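PDB 3C8U: fructokinase from Silicibacter sp., which probably transfers a phosphate group from ATP to fructose, as a putative fructose transport system kinase. Local coordinates for residues A[9-14]-A[148-153]. Residues are numbered along the deposited sequence; the frame is centred on the assembly and turned at random. Where two conformers were deposited one is given.
Sequences QGVLER and WDVSIR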
loop_
_atom_site.group_PDB
_atom_site.type_symbol
_atom_site.label_atom_id
_atom_site.label_comp_id
_atom_site.label_asym_id
_atom_site.label_seq_id
_atom_site.Cartn_x
_atom_site.Cartn_y
_atom_site.Cartn_z
ATOM N N GLN A 9 17.570 -7.514 5.232
ATOM C CA GLN A 9 18.205 -8.837 5.276
ATOM C C GLN A 9 17.144 -9.925 5.416
ATOM O O GLN A 9 17.206 -10.944 4.737
ATOM C CB GLN A 9 19.244 -8.931 6.404
ATOM C CG GLN A 9 19.798 -10.335 6.625
ATOM C CD GLN A 9 20.628 -10.901 5.455
ATOM O OE1 GLN A 9 21.084 -10.172 4.597
ATOM N NE2 GLN A 9 20.806 -12.216 5.433
ATOM N N GLY A 10 16.121 -9.634 6.214
ATOM C CA GLY A 10 15.025 -10.578 6.432
ATOM C C GLY A 10 14.221 -10.851 5.178
ATOM O O GLY A 10 13.826 -11.981 4.876
ATOM N N VAL A 11 14.025 -9.800 4.391
ATOM C CA VAL A 11 13.352 -9.935 3.098
ATOM C C VAL A 11 14.204 -10.779 2.177
ATOM O O VAL A 11 13.731 -11.758 1.572
ATOM C CB VAL A 11 13.037 -8.549 2.451
ATOM C CG1 VAL A 11 12.573 -8.717 0.986
ATOM C CG2 VAL A 11 11.994 -7.834 3.305
ATOM N N LEU A 12 15.493 -10.464 2.132
ATOM C CA LEU A 12 16.395 -11.175 1.219
ATOM C C LEU A 12 16.432 -12.685 1.493
ATOM O O LEU A 12 16.466 -13.505 0.578
ATOM C CB LEU A 12 17.821 -10.619 1.266
ATOM C CG LEU A 12 18.044 -9.236 0.658
ATOM C CD1 LEU A 12 19.508 -8.832 0.772
ATOM C CD2 LEU A 12 17.600 -9.223 -0.783
ATOM N N GLU A 13 16.434 -13.037 2.753
ATOM C CA GLU A 13 16.553 -14.440 3.182
ATOM C C GLU A 13 15.329 -15.213 2.785
ATOM O O GLU A 13 15.359 -16.434 2.683
ATOM C CB GLU A 13 16.686 -14.576 4.708
ATOM C CG GLU A 13 17.927 -13.964 5.258
ATOM C CD GLU A 13 17.939 -13.997 6.770
ATOM O OE1 GLU A 13 16.891 -14.306 7.375
ATOM O OE2 GLU A 13 18.993 -13.669 7.324
ATOM N N ARG A 14 14.245 -14.493 2.618
ATOM C CA ARG A 14 12.944 -15.123 2.365
ATOM C C ARG A 14 12.595 -15.181 0.886
ATOM O O ARG A 14 11.702 -15.923 0.467
ATOM C CB ARG A 14 11.850 -14.433 3.156
ATOM C CG ARG A 14 11.981 -14.684 4.646
ATOM C CD ARG A 14 10.935 -13.842 5.392
ATOM N NE ARG A 14 10.831 -14.159 6.826
ATOM C CZ ARG A 14 11.756 -13.865 7.725
ATOM N NH1 ARG A 14 12.895 -13.278 7.369
ATOM N NH2 ARG A 14 11.552 -14.188 8.997
ATOM N N TRP A 148 1.902 -12.741 -2.793
ATOM C CA TRP A 148 3.091 -12.121 -2.241
ATOM C C TRP A 148 4.187 -13.169 -2.027
ATOM O O TRP A 148 3.909 -14.293 -1.608
ATOM C CB TRP A 148 2.829 -11.437 -0.898
ATOM C CG TRP A 148 1.622 -10.504 -0.799
ATOM C CD1 TRP A 148 0.818 -10.357 0.275
ATOM C CD2 TRP A 148 1.102 -9.634 -1.819
ATOM N NE1 TRP A 148 -0.169 -9.437 0.013
ATOM C CE2 TRP A 148 -0.006 -8.962 -1.265
ATOM C CE3 TRP A 148 1.482 -9.342 -3.133
ATOM C CZ2 TRP A 148 -0.752 -8.030 -1.984
ATOM C CZ3 TRP A 148 0.744 -8.408 -3.852
ATOM C CH2 TRP A 148 -0.360 -7.759 -3.272
ATOM N N ASP A 149 5.440 -12.774 -2.262
ATOM C CA ASP A 149 6.558 -13.648 -1.936
ATOM C C ASP A 149 7.013 -13.453 -0.512
ATOM O O ASP A 149 7.389 -14.398 0.179
ATOM C CB ASP A 149 7.698 -13.485 -2.947
ATOM C CG ASP A 149 7.274 -13.907 -4.336
ATOM O OD1 ASP A 149 6.966 -15.107 -4.556
ATOM O OD2 ASP A 149 7.277 -13.047 -5.228
ATOM N N VAL A 150 6.969 -12.196 -0.082
ATOM C CA VAL A 150 7.262 -11.808 1.302
ATOM C C VAL A 150 6.251 -10.726 1.654
ATOM O O VAL A 150 5.892 -9.892 0.827
ATOM C CB VAL A 150 8.719 -11.277 1.522
ATOM C CG1 VAL A 150 8.981 -10.899 3.001
ATOM C CG2 VAL A 150 9.780 -12.291 1.005
ATOM N N SER A 151 5.754 -10.776 2.863
ATOM C CA SER A 151 4.826 -9.758 3.329
ATOM C C SER A 151 5.260 -9.159 4.652
ATOM O O SER A 151 5.808 -9.833 5.561
ATOM C CB SER A 151 3.418 -10.326 3.435
ATOM O OG SER A 151 3.316 -11.145 4.593
ATOM N N ILE A 152 5.026 -7.857 4.710
ATOM C CA ILE A 152 5.383 -6.999 5.833
ATOM C C ILE A 152 4.170 -6.195 6.283
ATOM O O ILE A 152 3.518 -5.513 5.493
ATOM C CB ILE A 152 6.497 -5.975 5.479
ATOM C CG1 ILE A 152 7.699 -6.660 4.835
ATOM C CG2 ILE A 152 6.887 -5.139 6.742
ATOM C CD1 ILE A 152 8.696 -5.716 4.160
ATOM N N ARG A 153 3.887 -6.283 7.570
ATOM C CA ARG A 153 2.906 -5.412 8.194
ATOM C C ARG A 153 3.609 -4.309 8.954
ATOM O O ARG A 153 4.497 -4.550 9.773
ATOM C CB ARG A 153 1.967 -6.177 9.116
ATOM C CG ARG A 153 1.225 -5.250 10.094
ATOM C CD ARG A 153 0.222 -6.034 10.926
ATOM N NE ARG A 153 -0.919 -6.404 10.116
ATOM C CZ ARG A 153 -1.204 -7.643 9.755
ATOM N NH1 ARG A 153 -0.435 -8.645 10.191
ATOM N NH2 ARG A 153 -2.272 -7.874 8.983
#
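R14 meets V150 through its CB, 3.7 Å from V150 CG2, while its flat guanidinium group turns back to its own helix. The edge of that group faces G10 O, which lies in the guanidinium plane and accepts a hydrogen bond from R14 NH1 at 3.0 Å. On the acceptor side the approach is less regular: the donor stands 39° above the carbonyl plane of G10. R14 is exposed, whereas V11, V150 and I152 are buried.

The CB of V150 is directed toward the helix. With CG1 anti to the backbone N (chi1 -179°), CG2 lies beside that N and is the branch that reaches R14 CB and, at 4.0 Å, V11 O. Helix 4-14 packs here on strand 150-154 of the parallel sheet. The axes of 9-14 and 150-153 approach to 9.2 Å and run roughly antiparallel, at 153°. The strand order 2-3-1-4-5 and the probable Walker A loop that follows strand 23-28 are consistent with a P-loop kinase fold. No hydrogen bond joins the two segments.

Deeper in, V11 CG2 touches I152 CD1 at 4.0 Å, and the two side chains cross at about a right angle. The same V11 methyl lies 4.3 Å from V150 CG1. V25, L46 and L203 also pack on V11, and L42 of helix 36-48 touches I152.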